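Local coordinates for protein serine--tRNA ligase, cytoplasmic (Candida albicans, PDB 3QO8) that catalyses the two-step, ATP-dependent attachment of serine to tRNA(Ser), by way of a seryl-adenylate, as a homodimeric class II aminoacyl-tRNA synthetase, at residues Lys80-Leu83 / Ser84-Lys88; Lys151-His154 / His155-Leu158; Leu187-Ala190 / Leu191-Gly195. All blocks are in the same frame, centred on the assembly; numbering follows the deposited sequence.

How the contacts relate
From the N terminus, the chain reaches contact 1 (80-88) first, in the second long helix of the tRNA-binding arm. Contact 2 (151-158) follows, where a loop after strand 126-131 turns into helix 154-160. Contact 3 (187-195) comes last, within helix 183-200 of the catalytic core. All three are local and follow in series. None nests in or crosses another, and none closes a long loop. Contact 1 lies far out, its centre about 75 Å from that of contact 2 and 67 Å from that of contact 3. Contacts 2 and 3 come within about 6 Å at their nearest atoms. Both pack on helix 408-419, and contact 3 also reaches the second subunit.

Contact 1 of 3, residues Lys80-Leu83 / Ser84-Lys88; sequences KEKL and SNEKK
The flat carboxylate of Glu86 meets the ammonium end of Lys82. Lys82 NZ approaches Glu86 OE2 on the syn side, 28° out of the carboxylate plane, at 2.8 Å. The pair is a salt bridge between residues one helical turn apart. The other oxygen, OE1, is hydrogen-bonded to His52 NE2 of helix 30-65. Two partners thus share the carboxylate, one on each oxygen, which would limit its rotation. The methyl CD2 of Leu83 also lies near Glu86 OE1, at 4.1 Å.

The lysine chain stays extended from CB to CE and bends only at its last torsion (chi4 -64°), which turns NZ onto the carboxylate. Lys82 CE passes 3.5 Å from Glu86 OE2. The amide of Asn85 is the second flat group. It lies back toward the preceding turn, CG beside its own backbone N (chi1 -72°), with Asn85 ND2 3.0 Å from Glu81 O at an angle too poor for a hydrogen bond.

Backbone bonds run from Ser84 N to Lys80 O, Asn85 N to Glu81 O, Glu86 N to Lys82 O and Lys87 N to Leu83 O. Leu83 is buried against Lys55 and Leu56 of helix 30-65, while Glu81, Lys82 and Asn85 are exposed. Lys87 NZ is hydrogen-bonded to Asn53 OD1 on that same helix. This is an i to i+4 salt bridge on the long antiparallel coiled-coil arm of seryl-tRNA synthetases, in the N-terminal extension involved in tRNA binding.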
# COMPACT_ATOMS: atom_id res chain seq x y z
N LYS A 80 49.24 -33.82 10.68
CA LYS A 80 47.98 -33.26 11.13
C LYS A 80 47.81 -31.87 10.52
O LYS A 80 46.76 -31.55 9.96
CB LYS A 80 47.95 -33.18 12.66
CG LYS A 80 46.64 -32.65 13.22
CD LYS A 80 46.75 -32.39 14.71
CE LYS A 80 47.80 -31.33 15.02
NZ LYS A 80 47.29 -29.95 14.76
N GLU A 81 48.86 -31.05 10.63
CA GLU A 81 48.79 -29.69 10.10
C GLU A 81 48.58 -29.71 8.59
O GLU A 81 47.86 -28.86 8.06
CB GLU A 81 50.04 -28.89 10.45
CG GLU A 81 50.08 -28.40 11.90
CD GLU A 81 51.46 -27.90 12.30
OE1 GLU A 81 51.71 -27.77 13.52
OE2 GLU A 81 52.29 -27.63 11.41
N LYS A 82 49.20 -30.66 7.91
CA LYS A 82 49.01 -30.83 6.48
C LYS A 82 47.56 -31.18 6.15
O LYS A 82 46.90 -30.49 5.37
CB LYS A 82 49.96 -31.92 5.95
CG LYS A 82 49.73 -32.32 4.50
CD LYS A 82 50.72 -33.41 4.09
CE LYS A 82 50.45 -33.91 2.69
NZ LYS A 82 49.13 -34.59 2.57
N LEU A 83 47.07 -32.26 6.75
CA LEU A 83 45.70 -32.70 6.51
C LEU A 83 44.71 -31.59 6.85
O LEU A 83 43.72 -31.39 6.15
CB LEU A 83 45.39 -33.96 7.32
CG LEU A 83 46.04 -35.26 6.84
CD1 LEU A 83 45.92 -36.33 7.91
CD2 LEU A 83 45.40 -35.72 5.54
N SER A 84 44.99 -30.87 7.93
CA SER A 84 44.11 -29.79 8.36
C SER A 84 44.08 -28.65 7.34
O SER A 84 43.02 -28.14 7.01
CB SER A 84 44.53 -29.26 9.73
OG SER A 84 43.76 -28.12 10.04
N ASN A 85 45.25 -28.26 6.84
CA ASN A 85 45.31 -27.22 5.82
C ASN A 85 44.57 -27.62 4.54
O ASN A 85 43.90 -26.79 3.92
CB ASN A 85 46.76 -26.83 5.52
CG ASN A 85 47.38 -26.03 6.65
OD1 ASN A 85 46.69 -25.29 7.34
ND2 ASN A 85 48.68 -26.20 6.85
N GLU A 86 44.69 -28.88 4.16
CA GLU A 86 43.96 -29.40 3.00
C GLU A 86 42.46 -29.37 3.25
O GLU A 86 41.68 -28.98 2.38
CB GLU A 86 44.40 -30.82 2.67
CG GLU A 86 45.81 -30.90 2.10
CD GLU A 86 46.30 -32.33 2.00
OE1 GLU A 86 45.52 -33.25 2.32
OE2 GLU A 86 47.48 -32.52 1.61
N LYS A 87 42.06 -29.78 4.45
CA LYS A 87 40.65 -29.78 4.83
C LYS A 87 40.06 -28.38 4.76
O LYS A 87 38.95 -28.20 4.25
CB LYS A 87 40.46 -30.36 6.23
CG LYS A 87 39.03 -30.34 6.74
CD LYS A 87 38.96 -30.82 8.18
CE LYS A 87 37.55 -30.72 8.73
NZ LYS A 87 37.44 -31.40 10.05
N LYS A 88 40.80 -27.39 5.26
CA LYS A 88 40.35 -26.01 5.15
C LYS A 88 40.00 -25.65 3.71
O LYS A 88 38.95 -25.06 3.44
CB LYS A 88 41.41 -25.04 5.68
CG LYS A 88 41.57 -25.09 7.19
CD LYS A 88 42.57 -24.05 7.67
CE LYS A 88 42.87 -24.26 9.15
NZ LYS A 88 43.85 -23.25 9.66

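Contact 2 of 3, residues Lys151-His154 / His155-Leu158; sequences KLSH and HEVL
Ser153 and Glu156 grip each other at the start of helix 154-160, and this is the tight part of the contact. Glu156 OE1 takes the Ser153 N-H on its anti lone pair, with N and OE1 2.9 Å apart and the bond nearly straight (171°). Ser153 OG donates to Glu156 OE1 as well, from above the carboxylate plane, at a longer 3.3 Å. In return Glu156 N donates to Ser153 OG. These reciprocal bonds make a capping box, with Ser153 as N-cap. The serine torsion (chi1 66°) sets OG between its own N and carbonyl carbon, facing the first turn.

Ser153 OG also sits over one face of the His155 ring, 3.0 Å from CD2. The edge of that ring points at the face of His154 in a T-shaped pair, centroids 5.8 Å apart. Trp290 meets the His155 ring too. Leu152 CB packs on Val157 CG2 at 3.6 Å, and Leu416 of helix 408-419 backs Val157. His154 ND1 is buried and has no partner in the model.

The other side is looser. Lys151 is exposed, and a water donates to both Lys151 O and Glu156 OE1, each at 2.8 Å. Glu156 OE2 makes a long, weak ion pair with Lys450 NZ.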
# COMPACT_ATOMS: atom_id res chain seq x y z
N LYS A 151 -20.71 1.73 -26.72
CA LYS A 151 -20.28 2.96 -27.36
C LYS A 151 -19.02 3.54 -26.72
O LYS A 151 -18.22 4.19 -27.39
CB LYS A 151 -21.42 3.98 -27.30
CG LYS A 151 -21.16 5.29 -28.03
CD LYS A 151 -22.41 6.14 -28.03
CE LYS A 151 -22.10 7.56 -28.45
NZ LYS A 151 -21.55 7.63 -29.83
N LEU A 152 -18.84 3.31 -25.42
CA LEU A 152 -17.74 3.94 -24.70
C LEU A 152 -16.76 2.90 -24.17
O LEU A 152 -17.17 1.81 -23.82
CB LEU A 152 -18.26 4.75 -23.51
CG LEU A 152 -19.25 5.84 -23.89
CD1 LEU A 152 -19.73 6.54 -22.64
CD2 LEU A 152 -18.61 6.81 -24.86
N SER A 153 -15.48 3.26 -24.10
CA SER A 153 -14.49 2.39 -23.45
C SER A 153 -14.66 2.46 -21.94
O SER A 153 -15.33 3.35 -21.41
CB SER A 153 -13.09 2.89 -23.78
OG SER A 153 -12.91 4.15 -23.16
N HIS A 154 -14.04 1.52 -21.22
CA HIS A 154 -14.16 1.54 -19.77
C HIS A 154 -13.74 2.88 -19.19
O HIS A 154 -14.38 3.37 -18.26
CB HIS A 154 -13.34 0.41 -19.14
CG HIS A 154 -11.93 0.34 -19.63
ND1 HIS A 154 -10.90 1.07 -19.07
CD2 HIS A 154 -11.37 -0.39 -20.63
CE1 HIS A 154 -9.77 0.79 -19.70
NE2 HIS A 154 -10.03 -0.09 -20.65
N HIS A 155 -12.69 3.50 -19.72
CA HIS A 155 -12.25 4.75 -19.10
C HIS A 155 -13.21 5.91 -19.37
O HIS A 155 -13.38 6.80 -18.54
CB HIS A 155 -10.80 5.10 -19.45
CG HIS A 155 -10.58 5.44 -20.89
ND1 HIS A 155 -10.67 6.72 -21.38
CD2 HIS A 155 -10.25 4.66 -21.95
CE1 HIS A 155 -10.41 6.72 -22.68
NE2 HIS A 155 -10.16 5.48 -23.05
N GLU A 156 -13.87 5.88 -20.53
CA GLU A 156 -14.88 6.88 -20.87
C GLU A 156 -16.12 6.74 -19.99
O GLU A 156 -16.66 7.72 -19.49
CB GLU A 156 -15.26 6.77 -22.36
CG GLU A 156 -14.19 7.37 -23.28
CD GLU A 156 -14.39 7.03 -24.76
OE1 GLU A 156 -14.89 5.92 -25.06
OE2 GLU A 156 -14.05 7.86 -25.63
N VAL A 157 -16.59 5.51 -19.83
CA VAL A 157 -17.69 5.26 -18.90
C VAL A 157 -17.34 5.79 -17.51
O VAL A 157 -18.11 6.55 -16.92
CB VAL A 157 -18.02 3.77 -18.81
CG1 VAL A 157 -19.11 3.51 -17.75
CG2 VAL A 157 -18.46 3.24 -20.20
N LEU A 158 -16.18 5.41 -17.00
CA LEU A 158 -15.82 5.79 -15.64
C LEU A 158 -15.73 7.31 -15.51
O LEU A 158 -16.11 7.87 -14.50
CB LEU A 158 -14.50 5.14 -15.21
CG LEU A 158 -14.15 5.16 -13.72
CD1 LEU A 158 -15.30 4.65 -12.83
CD2 LEU A 158 -12.89 4.33 -13.51
O HOH W 1 -16.22 6.19 -27.48

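Contact 3 of 3, residues Leu187-Ala190 / Leu191-Gly195; sequences LNQA and LINYG
Gln189 and Ile192 meet on the buried face of helix 183-200, which belongs to the class II catalytic core and here lies at the dimer interface. This is consistent with the motif 1 helix of class II synthetases, which builds the dimer interface. The contact is a regular stretch of alpha helix.

Backbone hydrogen bonds hold it together. They run from Leu191 N to Leu187 O, Ile192 N to Asn188 O, Asn193 N to Gln189 O and Tyr194 N to Ala190 O. The shortest, Tyr194 N to Ala190 O, is 2.8 Å.

Van der Waals contacts come next, with aliphatic carbons against polar atoms. Ile192 directs CG1 back along the helix, anti to its carbonyl carbon (chi1 -70°). Ile192 CG1 comes 3.3 Å from Asn188 O, and its CD1 lies 3.6 Å from Gln189 OE1. The same methyl, Ile192 CD1, is 3.9 Å from Asn188 ND2, so it touches both polar side chains. Beyond the helix, Ile192 packs on Glu299 and Ile301 of strand 297-307. Leu191 lays CG 3.7 Å from Leu187 O and leans on Thr408 and Ile412 of helix 408-419.

Several side-chain polar groups bond outside these two segments. Asn188 is bonded through OD1 to Thr408 OG1 and through ND2 to Glu299 OE1, which fixes its amide at both ends. Gln189 NE2 donates to Asn193 OD1 of the second subunit, and the reciprocal bond repeats it across the interface. Tyr194 OH bonds to Ser329 OG, and its ring meets that of Phe326.

Within the chain, the amides of Gln189 and Asn193 are turned 72° against each other. Their nitrogens, Gln189 NE2 and Asn193 ND2, stand 3.9 Å apart. Asn193 ND2 lies 3.1 Å from Gln189 O, at an angle too poor for a hydrogen bond.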
# COMPACT_ATOMS: atom_id res chain seq x y z
N LEU A 187 -17.89 0.71 -5.99
CA LEU A 187 -17.79 -0.49 -6.82
C LEU A 187 -16.55 -1.31 -6.46
O LEU A 187 -16.59 -2.53 -6.46
CB LEU A 187 -17.75 -0.14 -8.31
CG LEU A 187 -19.11 0.16 -8.94
CD1 LEU A 187 -18.96 0.91 -10.25
CD2 LEU A 187 -19.91 -1.13 -9.12
N ASN A 188 -15.44 -0.62 -6.23
CA ASN A 188 -14.22 -1.31 -5.83
C ASN A 188 -14.42 -2.08 -4.52
O ASN A 188 -14.09 -3.26 -4.44
CB ASN A 188 -13.05 -0.33 -5.73
CG ASN A 188 -11.71 -1.02 -5.88
OD1 ASN A 188 -11.43 -1.65 -6.90
ND2 ASN A 188 -10.87 -0.87 -4.87
N GLN A 189 -14.99 -1.41 -3.52
CA GLN A 189 -15.30 -2.06 -2.25
C GLN A 189 -16.30 -3.20 -2.42
O GLN A 189 -16.18 -4.25 -1.78
CB GLN A 189 -15.81 -1.04 -1.23
CG GLN A 189 -14.70 -0.12 -0.69
CD GLN A 189 -13.63 -0.90 0.04
OE1 GLN A 189 -12.44 -0.81 -0.28
NE2 GLN A 189 -14.03 -1.67 1.03
N ALA A 190 -17.30 -2.99 -3.28
CA ALA A 190 -18.28 -4.03 -3.56
C ALA A 190 -17.59 -5.29 -4.05
O ALA A 190 -17.87 -6.38 -3.58
CB ALA A 190 -19.34 -3.53 -4.61
N LEU A 191 -16.68 -5.15 -5.02
CA LEU A 191 -15.97 -6.32 -5.54
C LEU A 191 -15.10 -7.00 -4.49
O LEU A 191 -15.05 -8.22 -4.41
CB LEU A 191 -15.13 -5.96 -6.76
CG LEU A 191 -15.99 -5.81 -8.02
CD1 LEU A 191 -15.23 -5.07 -9.08
CD2 LEU A 191 -16.42 -7.20 -8.51
N ILE A 192 -14.42 -6.20 -3.68
CA ILE A 192 -13.60 -6.76 -2.62
C ILE A 192 -14.46 -7.58 -1.64
O ILE A 192 -14.13 -8.73 -1.31
CB ILE A 192 -12.88 -5.64 -1.84
CG1 ILE A 192 -11.80 -4.99 -2.72
CG2 ILE A 192 -12.28 -6.19 -0.56
CD1 ILE A 192 -11.32 -3.63 -2.20
N ASN A 193 -15.57 -7.01 -1.20
CA ASN A 193 -16.43 -7.69 -0.22
C ASN A 193 -17.25 -8.85 -0.79
O ASN A 193 -17.43 -9.89 -0.14
CB ASN A 193 -17.33 -6.68 0.49
CG ASN A 193 -16.54 -5.77 1.40
OD1 ASN A 193 -15.73 -6.24 2.19
ND2 ASN A 193 -16.75 -4.48 1.27
N TYR A 194 -17.74 -8.67 -2.00
CA TYR A 194 -18.42 -9.78 -2.67
C TYR A 194 -17.44 -10.95 -2.86
O TYR A 194 -17.76 -12.09 -2.53
CB TYR A 194 -19.05 -9.33 -4.00
CG TYR A 194 -19.64 -10.49 -4.78
CD1 TYR A 194 -20.46 -11.42 -4.15
CD2 TYR A 194 -19.34 -10.66 -6.13
CE1 TYR A 194 -21.00 -12.49 -4.85
CE2 TYR A 194 -19.88 -11.73 -6.85
CZ TYR A 194 -20.71 -12.64 -6.20
OH TYR A 194 -21.24 -13.70 -6.89
N GLY A 195 -16.25 -10.64 -3.35
CA GLY A 195 -15.21 -11.65 -3.54
C GLY A 195 -14.86 -12.41 -2.27
O GLY A 195 -14.73 -13.64 -2.30